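Local coordinates for protein YcaO (Methanopyrus kandleri, PDB 6CIB) that binds an adenine nucleotide and magnesium and probably uses ATP to drive thioamidation of a peptide backbone, at residues R30-V35 / E340-P345; R199-V204 / V228-M233; A157-L162 / E318-R323. All coordinates share one frame; numbering follows the deposited sequence.

Overall arrangement
The three contacts show how one chain closes loops of very different length with modest interfaces. Contact 3 is a core contact, two helices packed through aliphatic side chains with the nucleotide on the far side of one of them. Contact 1 is also largely buried but lies farther out, joining the end of helix 28-31 to a loop, with a lysine at its exposed margin. Contact 2, partly buried, joins two turns beside a small sheet and sets a valine methyl beside a glutamate whose carboxylate pairs with an arginine outside the contact. Contacts 1 and 3 involve different elements, yet their nearest atoms are about 4 Å apart; contact 2 is about 32 Å from contact 3 between centres, across the chain's centre.

Contact 1. Residues R30-V35 / E340-P345; sequences RKVGVV and ENLDVP
Lys31 and Leu342 bring the two backbones nearest, their CA atoms 8.2 Å apart, where the end of helix 28-31 meets the irregular loop leading to strand 346-351. Between backbones so far apart, the side chains make the junction. Leu342 reaches over with both branches. Its CD1 packs against Val32 CG2 at 3.6 Å, the two side chains crossing at about a right angle. The other methyl, CD2, lies 3.7 Å from Lys31 CB and equally close to its CD, so the leucine rests along the aliphatic part of the lysine. These two side chains run past each other in opposite senses. The lysine's first torsion sets CG beside the backbone N (chi1 -79°), and the extended chain beyond it ends at NZ. Immediately after Val32 the helix stops in a Schellman motif: Gly33 has positive phi, and its N bonds Arg30 O at 3.1 Å. A side chain there would press on the preceding carbonyl oxygen. Val32 also touches Cys79 and Ala83 of helix 68-85, which carries the magnesium ligand Glu81, and Leu342 touches Leu28. All the contacts are between carbons and no hydrogen bond joins the segments, so the junction rests on apolar packing, to which the lysine contributes its methylenes while its ammonium group is hydrogen-bonded to the carbonyl of Arg26, just before helix 28-31.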
loop_
_atom_site.group_PDB
_atom_site.type_symbol
_atom_site.label_atom_id
_atom_site.label_comp_id
_atom_site.label_asym_id
_atom_site.label_seq_id
_atom_site.Cartn_x
_atom_site.Cartn_y
_atom_site.Cartn_z
ATOM N N ARG A 30 -14.787 17.671 0.453
ATOM C CA ARG A 30 -15.454 18.544 -0.521
ATOM C C ARG A 30 -14.463 19.067 -1.567
ATOM O O ARG A 30 -14.742 18.996 -2.768
ATOM C CB ARG A 30 -16.178 19.714 0.171
ATOM C CG ARG A 30 -17.013 20.585 -0.776
ATOM C CD ARG A 30 -17.536 21.874 -0.135
ATOM N NE ARG A 30 -16.502 22.721 0.485
ATOM C CZ ARG A 30 -15.642 23.507 -0.168
ATOM N NH1 ARG A 30 -15.643 23.580 -1.496
ATOM N NH2 ARG A 30 -14.759 24.221 0.516
ATOM N N LYS A 31 -13.309 19.558 -1.110
ATOM C CA LYS A 31 -12.315 20.195 -1.979
ATOM C C LYS A 31 -11.716 19.244 -2.993
ATOM O O LYS A 31 -11.254 19.668 -4.059
ATOM C CB LYS A 31 -11.206 20.841 -1.150
ATOM C CG LYS A 31 -11.587 22.193 -0.559
ATOM C CD LYS A 31 -10.523 22.691 0.405
ATOM C CE LYS A 31 -10.890 24.042 1.005
ATOM N NZ LYS A 31 -10.185 24.285 2.305
ATOM N N VAL A 32 -11.771 17.957 -2.655
ATOM C CA VAL A 32 -11.169 16.871 -3.412
ATOM C C VAL A 32 -12.219 16.107 -4.247
ATOM O O VAL A 32 -11.906 15.134 -4.946
ATOM C CB VAL A 32 -10.349 16.019 -2.412
ATOM C CG1 VAL A 32 -10.779 14.566 -2.311
ATOM C CG2 VAL A 32 -8.859 16.242 -2.609
ATOM N N GLY A 33 -13.467 16.567 -4.174
ATOM C CA GLY A 33 -14.530 16.081 -5.064
ATOM C C GLY A 33 -15.382 14.923 -4.573
ATOM O O GLY A 33 -16.057 14.285 -5.378
ATOM N N VAL A 34 -15.349 14.648 -3.264
ATOM C CA VAL A 34 -16.219 13.637 -2.650
ATOM C C VAL A 34 -17.662 14.119 -2.787
ATOM O O VAL A 34 -17.990 15.238 -2.402
ATOM C CB VAL A 34 -15.873 13.386 -1.155
ATOM C CG1 VAL A 34 -16.936 12.525 -0.467
ATOM C CG2 VAL A 34 -14.493 12.750 -1.021
ATOM N N VAL A 35 -18.505 13.269 -3.353
ATOM C CA VAL A 35 -19.905 13.621 -3.584
ATOM C C VAL A 35 -20.861 12.689 -2.833
ATOM O O VAL A 35 -22.030 13.029 -2.652
ATOM C CB VAL A 35 -20.256 13.707 -5.094
ATOM C CG1 VAL A 35 -19.664 14.977 -5.707
ATOM C CG2 VAL A 35 -19.808 12.460 -5.850
ATOM N N GLU A 340 -0.613 22.743 -3.459
ATOM C CA GLU A 340 -0.433 24.089 -2.898
ATOM C C GLU A 340 -1.640 24.537 -2.062
ATOM O O GLU A 340 -1.471 24.980 -0.926
ATOM C CB GLU A 340 -0.125 25.108 -4.007
ATOM C CG GLU A 340 1.158 24.826 -4.787
ATOM C CD GLU A 340 1.338 25.704 -6.022
ATOM O OE1 GLU A 340 0.333 26.180 -6.603
ATOM O OE2 GLU A 340 2.502 25.913 -6.425
ATOM N N ASN A 341 -2.844 24.387 -2.620
ATOM C CA ASN A 341 -4.087 24.797 -1.953
ATOM C C ASN A 341 -4.404 23.950 -0.711
ATOM O O ASN A 341 -4.556 24.501 0.388
ATOM C CB ASN A 341 -5.270 24.847 -2.939
ATOM C CG ASN A 341 -5.486 23.533 -3.677
ATOM O OD1 ASN A 341 -4.626 23.076 -4.433
ATOM N ND2 ASN A 341 -6.647 22.924 -3.464
ATOM N N LEU A 342 -4.484 22.627 -0.879
ATOM C CA LEU A 342 -4.608 21.707 0.253
ATOM C C LEU A 342 -3.229 21.528 0.855
ATOM O O LEU A 342 -2.365 20.893 0.249
ATOM C CB LEU A 342 -5.118 20.329 -0.189
ATOM C CG LEU A 342 -6.338 20.075 -1.066
ATOM C CD1 LEU A 342 -6.439 18.584 -1.310
ATOM C CD2 LEU A 342 -7.606 20.575 -0.406
ATOM N N ASP A 343 -3.009 22.075 2.042
ATOM C CA ASP A 343 -1.721 21.895 2.707
ATOM C C ASP A 343 -1.637 20.504 3.367
ATOM O O ASP A 343 -1.583 20.379 4.594
ATOM C CB ASP A 343 -1.455 23.042 3.696
ATOM C CG ASP A 343 -0.002 23.120 4.125
ATOM O OD1 ASP A 343 0.893 23.130 3.249
ATOM O OD2 ASP A 343 0.242 23.175 5.350
ATOM N N VAL A 344 -1.667 19.462 2.532
ATOM C CA VAL A 344 -1.628 18.068 2.991
ATOM C C VAL A 344 -0.428 17.391 2.342
ATOM O O VAL A 344 -0.378 17.284 1.116
ATOM C CB VAL A 344 -2.908 17.271 2.629
ATOM C CG1 VAL A 344 -2.812 15.844 3.154
ATOM C CG2 VAL A 344 -4.164 17.953 3.158
ATOM N N PRO A 345 0.543 16.940 3.159
ATOM C CA PRO A 345 1.689 16.198 2.631
ATOM C C PRO A 345 1.269 14.929 1.890
ATOM O O PRO A 345 0.591 14.071 2.462
ATOM C CB PRO A 345 2.498 15.852 3.890
ATOM C CG PRO A 345 2.130 16.908 4.878
ATOM C CD PRO A 345 0.691 17.233 4.600
#

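Contact 2. Residues R199-V204 / V228-M233; sequences REVGRV and VEEMVM
Val201 and Glu230 meet at one end of a three-stranded antiparallel sheet, just ahead of a classic beta bulge in which Gly202 and Arg203 both face Glu224. Their CA atoms stand 7.2 Å apart, and both side chains set out toward the opposite segment. Val201 makes its approach with one methyl: CG1 is 3.8 Å from Glu230 OE2 and 3.9 Å from Glu230 O, so it sits beside both the carboxylate and the backbone carbonyl of the same residue. The glutamate reaches this place with an extended chain whose CG lies beside the backbone N (chi1 -64°). Its OE2 is also 4.2 Å from Glu200 O, too far to bond, and no hydrogen bond joins the segments. Some of the polar atoms have partners outside the two segments. Glu230 OE1 forms a salt bridge with Arg260 NE, and Glu230 O accepts a bond from Thr223 OG1. Glu200 OE1 and Glu230 OE2 stay 6.9 Å apart, a like-charge separation that Arg260 probably eases, since its NH1 makes a long, weak ion pair with Glu200. Leu256 of helix 241-260 touches the side chains of both Val201 and Glu230, so an apolar neighbour is common to the pair. The turn of Glu230 is closed by Met231 N bonding to Val228 O. The arrangement is that of a classic bulge entering an edge strand of an antiparallel sheet, here strand 203-209, with a neighbouring turn packed alongside.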
loop_
_atom_site.group_PDB
_atom_site.type_symbol
_atom_site.label_atom_id
_atom_site.label_comp_id
_atom_site.label_asym_id
_atom_site.label_seq_id
_atom_site.Cartn_x
_atom_site.Cartn_y
_atom_site.Cartn_z
ATOM N N ARG A 199 -15.870 -15.622 10.692
ATOM C CA ARG A 199 -17.317 -15.801 10.824
ATOM C C ARG A 199 -18.132 -15.174 9.682
ATOM O O ARG A 199 -19.282 -15.550 9.480
ATOM C CB ARG A 199 -17.794 -15.299 12.191
ATOM C CG ARG A 199 -17.718 -16.370 13.270
ATOM C CD ARG A 199 -18.156 -15.867 14.638
ATOM N NE ARG A 199 -17.030 -15.861 15.572
ATOM C CZ ARG A 199 -16.507 -14.779 16.142
ATOM N NH1 ARG A 199 -17.009 -13.571 15.912
ATOM N NH2 ARG A 199 -15.476 -14.909 16.960
ATOM N N GLU A 200 -17.521 -14.243 8.937
ATOM C CA GLU A 200 -18.153 -13.588 7.784
ATOM C C GLU A 200 -18.050 -14.405 6.498
ATOM O O GLU A 200 -18.899 -14.288 5.608
ATOM C CB GLU A 200 -17.535 -12.207 7.539
ATOM C CG GLU A 200 -17.785 -11.177 8.625
ATOM C CD GLU A 200 -19.259 -10.919 8.869
ATOM O OE1 GLU A 200 -19.991 -10.592 7.904
ATOM O OE2 GLU A 200 -19.682 -11.046 10.038
ATOM N N VAL A 201 -16.998 -15.214 6.400
ATOM C CA VAL A 201 -16.730 -16.038 5.214
ATOM C C VAL A 201 -16.618 -17.505 5.637
ATOM O O VAL A 201 -17.302 -17.924 6.571
ATOM C CB VAL A 201 -15.492 -15.523 4.418
ATOM C CG1 VAL A 201 -15.836 -14.251 3.649
ATOM C CG2 VAL A 201 -14.286 -15.293 5.330
ATOM N N GLY A 202 -15.789 -18.294 4.958
ATOM C CA GLY A 202 -15.546 -19.674 5.369
ATOM C C GLY A 202 -14.287 -19.785 6.204
ATOM O O GLY A 202 -14.315 -20.325 7.317
ATOM N N ARG A 203 -13.182 -19.272 5.656
ATOM C CA ARG A 203 -11.876 -19.310 6.301
ATOM C C ARG A 203 -11.096 -18.013 6.086
ATOM O O ARG A 203 -11.203 -17.380 5.033
ATOM C CB ARG A 203 -11.046 -20.503 5.799
ATOM C CG ARG A 203 -11.555 -21.870 6.241
ATOM C CD ARG A 203 -10.441 -22.717 6.828
ATOM N NE ARG A 203 -9.616 -23.347 5.799
ATOM C CZ ARG A 203 -8.453 -23.957 6.024
ATOM N NH1 ARG A 203 -7.946 -24.026 7.253
ATOM N NH2 ARG A 203 -7.787 -24.498 5.009
ATOM N N VAL A 204 -10.323 -17.621 7.098
ATOM C CA VAL A 204 -9.354 -16.535 6.963
ATOM C C VAL A 204 -7.991 -17.088 7.356
ATOM O O VAL A 204 -7.783 -17.489 8.499
ATOM C CB VAL A 204 -9.719 -15.274 7.790
ATOM C CG1 VAL A 204 -8.596 -14.240 7.718
ATOM C CG2 VAL A 204 -11.020 -14.651 7.298
ATOM N N VAL A 228 -17.549 -16.821 -4.539
ATOM C CA VAL A 228 -16.210 -16.645 -5.112
ATOM C C VAL A 228 -15.664 -15.199 -5.025
ATOM O O VAL A 228 -14.472 -14.996 -4.807
ATOM C CB VAL A 228 -16.138 -17.232 -6.557
ATOM C CG1 VAL A 228 -16.862 -16.353 -7.580
ATOM C CG2 VAL A 228 -14.702 -17.483 -6.980
ATOM N N GLU A 229 -16.544 -14.213 -5.179
ATOM C CA GLU A 229 -16.187 -12.793 -5.094
ATOM C C GLU A 229 -15.758 -12.378 -3.681
ATOM O O GLU A 229 -15.105 -11.347 -3.508
ATOM C CB GLU A 229 -17.326 -11.888 -5.605
ATOM C CG GLU A 229 -18.742 -12.348 -5.277
ATOM C CD GLU A 229 -19.236 -13.477 -6.182
ATOM O OE1 GLU A 229 -19.563 -14.555 -5.640
ATOM O OE2 GLU A 229 -19.286 -13.301 -7.426
ATOM N N GLU A 230 -16.108 -13.212 -2.699
ATOM C CA GLU A 230 -15.734 -13.027 -1.297
ATOM C C GLU A 230 -14.437 -13.745 -0.913
ATOM O O GLU A 230 -14.056 -13.785 0.266
ATOM C CB GLU A 230 -16.901 -13.417 -0.390
ATOM C CG GLU A 230 -18.090 -12.493 -0.609
ATOM C CD GLU A 230 -19.046 -12.431 0.555
ATOM O OE1 GLU A 230 -20.049 -11.706 0.423
ATOM O OE2 GLU A 230 -18.807 -13.094 1.585
HETATM N N MSE A 231 -13.765 -14.299 -1.921
HETATM C CA MSE A 231 -12.435 -14.877 -1.752
HETATM C C MSE A 231 -11.478 -13.806 -2.172
HETATM O O MSE A 231 -11.199 -13.620 -3.362
HETATM C CB MSE A 231 -12.260 -16.177 -2.534
HETATM C CG MSE A 231 -12.991 -17.277 -1.778
HETATM SE SE MSE A 231 -12.850 -18.965 -2.783
HETATM C CE MSE A 231 -10.950 -19.347 -2.461
ATOM N N VAL A 232 -10.997 -13.074 -1.172
ATOM C CA VAL A 232 -10.178 -11.893 -1.375
ATOM C C VAL A 232 -8.842 -12.089 -0.665
ATOM O O VAL A 232 -8.653 -13.058 0.091
ATOM C CB VAL A 232 -10.883 -10.592 -0.881
ATOM C CG1 VAL A 232 -12.134 -10.277 -1.708
ATOM C CG2 VAL A 232 -11.212 -10.652 0.613
HETATM N N MSE A 233 -7.919 -11.167 -0.909
HETATM C CA MSE A 233 -6.615 -11.189 -0.250
HETATM C C MSE A 233 -6.357 -9.841 0.350
HETATM O O MSE A 233 -6.778 -8.824 -0.193
HETATM C CB MSE A 233 -5.512 -11.505 -1.255
HETATM C CG MSE A 233 -5.657 -12.870 -1.917
HETATM SE SE MSE A 233 -4.080 -13.146 -3.074
HETATM C CE MSE A 233 -4.654 -11.961 -4.526
#

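Contact 3. Residues A157-L162 / E318-R323; sequences AVIQGL and EELVER. With ADP (adenosine-5'-diphosphate), chain G.
Leu320 and Ile159 cross at about a right angle, Leu320 CD1 meeting Ile159 CG2 at 3.8 Å. One turn on, Leu162 is aimed at the other helix and works with a single methyl. Its CD2 lies 3.8 Å from Leu320 C and equally near Val321 N, so it rests against the peptide link joining those residues, with Leu320 CB and Val321 CG2 near at hand. The first torsion of Leu162, chi1 -167°, swings CG opposite the backbone N and sends the branch across. Helices 154-177 and 313-325 run roughly the same way here, their short axes inclined at 32° and 10.2 Å apart. Strands 346-351 and 332-336 also pack here, Leu162 touching Val349, Val351 and Val332.

Gln160 turns its CB away from this interface, toward the bound ADP. Bent at its second torsion, its chain brings CG to 3.4 Å from ADP O2' and lets NE2 donate a nearly straight hydrogen bond (168°) to ADP O1B at 2.7 Å. The other end of the amide, OE1, takes a weak hydrogen bond from Arg247 NH2, so both ends have partners and the flip of the group is probably fixed. With a leucine in its place, ADP O1B would probably lose this amide donor and Arg247 its weak acceptor. Lys64, Gln70, Ser74 and Arg12 also bond the nucleotide. Over 157-162 the helix thus turns Ile159 and Leu162 to the apolar packing against helix 313-325, while Gln160, pointing the other way, donates to the beta-phosphate of ADP.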
loop_
_atom_site.group_PDB
_atom_site.type_symbol
_atom_site.label_atom_id
_atom_site.label_comp_id
_atom_site.label_asym_id
_atom_site.label_seq_id
_atom_site.Cartn_x
_atom_site.Cartn_y
_atom_site.Cartn_z
ATOM N N ALA A 157 3.825 9.949 5.363
ATOM C CA ALA A 157 3.577 9.546 3.977
ATOM C C ALA A 157 4.743 8.733 3.401
ATOM O O ALA A 157 4.518 7.730 2.721
ATOM C CB ALA A 157 3.291 10.779 3.123
ATOM N N VAL A 158 5.979 9.154 3.678
ATOM C CA VAL A 158 7.169 8.397 3.241
ATOM C C VAL A 158 7.195 6.984 3.824
ATOM O O VAL A 158 7.361 6.011 3.077
ATOM C CB VAL A 158 8.498 9.152 3.500
ATOM C CG1 VAL A 158 9.707 8.282 3.155
ATOM C CG2 VAL A 158 8.546 10.416 2.664
ATOM N N ILE A 159 6.994 6.872 5.136
ATOM C CA ILE A 159 6.928 5.564 5.814
ATOM C C ILE A 159 5.851 4.673 5.173
ATOM O O ILE A 159 6.138 3.532 4.804
ATOM C CB ILE A 159 6.691 5.708 7.343
ATOM C CG1 ILE A 159 7.928 6.318 8.022
ATOM C CG2 ILE A 159 6.330 4.361 7.981
ATOM C CD1 ILE A 159 7.649 6.969 9.360
ATOM N N GLN A 160 4.634 5.210 5.045
ATOM C CA GLN A 160 3.500 4.481 4.473
ATOM C C GLN A 160 3.771 4.031 3.029
ATOM O O GLN A 160 3.562 2.858 2.698
ATOM C CB GLN A 160 2.221 5.331 4.548
ATOM C CG GLN A 160 0.928 4.597 4.183
ATOM C CD GLN A 160 0.348 3.787 5.337
ATOM O OE1 GLN A 160 0.905 3.753 6.440
ATOM N NE2 GLN A 160 -0.787 3.134 5.088
ATOM N N GLY A 161 4.229 4.962 2.190
ATOM C CA GLY A 161 4.562 4.675 0.786
ATOM C C GLY A 161 5.646 3.629 0.594
ATOM O O GLY A 161 5.536 2.774 -0.286
ATOM N N LEU A 162 6.685 3.699 1.432
ATOM C CA LEU A 162 7.820 2.768 1.370
ATOM C C LEU A 162 7.433 1.361 1.818
ATOM O O LEU A 162 7.777 0.384 1.151
ATOM C CB LEU A 162 8.981 3.291 2.207
ATOM C CG LEU A 162 10.365 2.662 2.057
ATOM C CD1 LEU A 162 10.873 2.779 0.626
ATOM C CD2 LEU A 162 11.331 3.331 3.028
ATOM N N GLU A 318 14.310 7.271 8.483
ATOM C CA GLU A 318 15.723 7.044 8.186
ATOM C C GLU A 318 16.070 5.547 8.189
ATOM O O GLU A 318 16.646 5.044 7.231
ATOM C CB GLU A 318 16.583 7.818 9.195
ATOM C CG GLU A 318 18.075 7.868 8.886
ATOM C CD GLU A 318 18.892 8.406 10.055
ATOM O OE1 GLU A 318 18.651 9.561 10.488
ATOM O OE2 GLU A 318 19.776 7.667 10.543
ATOM N N GLU A 319 15.686 4.844 9.254
ATOM C CA GLU A 319 15.966 3.410 9.388
ATOM C C GLU A 319 15.302 2.550 8.309
ATOM O O GLU A 319 15.940 1.646 7.765
ATOM C CB GLU A 319 15.623 2.914 10.792
ATOM C CG GLU A 319 16.606 3.414 11.851
ATOM C CD GLU A 319 16.416 2.771 13.212
ATOM O OE1 GLU A 319 15.858 1.655 13.291
ATOM O OE2 GLU A 319 16.843 3.383 14.211
ATOM N N LEU A 320 14.042 2.855 7.981
ATOM C CA LEU A 320 13.348 2.165 6.890
ATOM C C LEU A 320 14.018 2.390 5.546
ATOM O O LEU A 320 14.224 1.436 4.804
ATOM C CB LEU A 320 11.857 2.528 6.844
ATOM C CG LEU A 320 10.999 1.929 7.965
ATOM C CD1 LEU A 320 9.595 2.512 7.931
ATOM C CD2 LEU A 320 10.958 0.409 7.908
ATOM N N VAL A 321 14.386 3.643 5.258
ATOM C CA VAL A 321 15.077 4.001 4.003
ATOM C C VAL A 321 16.416 3.244 3.877
ATOM O O VAL A 321 16.729 2.675 2.819
ATOM C CB VAL A 321 15.276 5.533 3.874
ATOM C CG1 VAL A 321 16.259 5.884 2.760
ATOM C CG2 VAL A 321 13.944 6.232 3.623
ATOM N N GLU A 322 17.175 3.227 4.970
ATOM C CA GLU A 322 18.464 2.531 5.028
ATOM C C GLU A 322 18.324 1.045 4.670
ATOM O O GLU A 322 19.066 0.544 3.818
ATOM C CB GLU A 322 19.103 2.710 6.408
ATOM C CG GLU A 322 19.709 4.094 6.635
ATOM C CD GLU A 322 20.270 4.291 8.039
ATOM O OE1 GLU A 322 19.898 3.528 8.960
ATOM O OE2 GLU A 322 21.081 5.224 8.229
ATOM N N ARG A 323 17.343 0.376 5.285
ATOM C CA ARG A 323 17.095 -1.055 5.068
ATOM C C ARG A 323 16.680 -1.383 3.638
ATOM O O ARG A 323 17.134 -2.377 3.078
ATOM C CB ARG A 323 16.075 -1.612 6.070
ATOM C CG ARG A 323 16.486 -1.503 7.538
ATOM C CD ARG A 323 17.540 -2.520 7.956
ATOM N NE ARG A 323 17.906 -2.364 9.365
ATOM C CZ ARG A 323 18.514 -3.292 10.109
ATOM N NH1 ARG A 323 18.840 -4.481 9.600
ATOM N NH2 ARG A 323 18.795 -3.029 11.380
HETATM P PB ADP G . -3.263 2.074 2.881
HETATM O O1B ADP G . -2.208 3.157 2.803
HETATM O O2B ADP G . -2.712 0.666 2.982
HETATM O O3B ADP G . -4.400 2.214 1.896
HETATM P PA ADP G . -5.034 3.189 4.893
HETATM O O1A ADP G . -4.853 3.161 6.386
HETATM O O2A ADP G . -6.351 2.692 4.360
HETATM O O3A ADP G . -3.849 2.258 4.371
HETATM O "O5'" ADP G . -4.743 4.687 4.387
HETATM C "C5'" ADP G . -5.243 5.299 3.185
HETATM C "C4'" ADP G . -4.553 6.662 2.988
HETATM O "O4'" ADP G . -4.813 7.511 4.117
HETATM C "C3'" ADP G . -3.026 6.571 2.910
HETATM O "O3'" ADP G . -2.513 7.642 2.093
HETATM C "C2'" ADP G . -2.584 6.784 4.346
HETATM O "O2'" ADP G . -1.238 7.240 4.444
HETATM C "C1'" ADP G . -3.602 7.810 4.835
HETATM N N9 ADP G . -3.879 7.721 6.286
HETATM C C8 ADP G . -4.429 6.665 6.913
HETATM N N7 ADP G . -4.545 6.900 8.241
HETATM C C5 ADP G . -4.087 8.133 8.476
HETATM C C6 ADP G . -3.940 8.994 9.673
HETATM N N6 ADP G . -4.331 8.547 10.890
HETATM N N1 ADP G . -3.400 10.225 9.496
HETATM C C2 ADP G . -3.006 10.678 8.281
HETATM N N3 ADP G . -3.119 9.946 7.150
HETATM C C4 ADP G . -3.646 8.684 7.185
#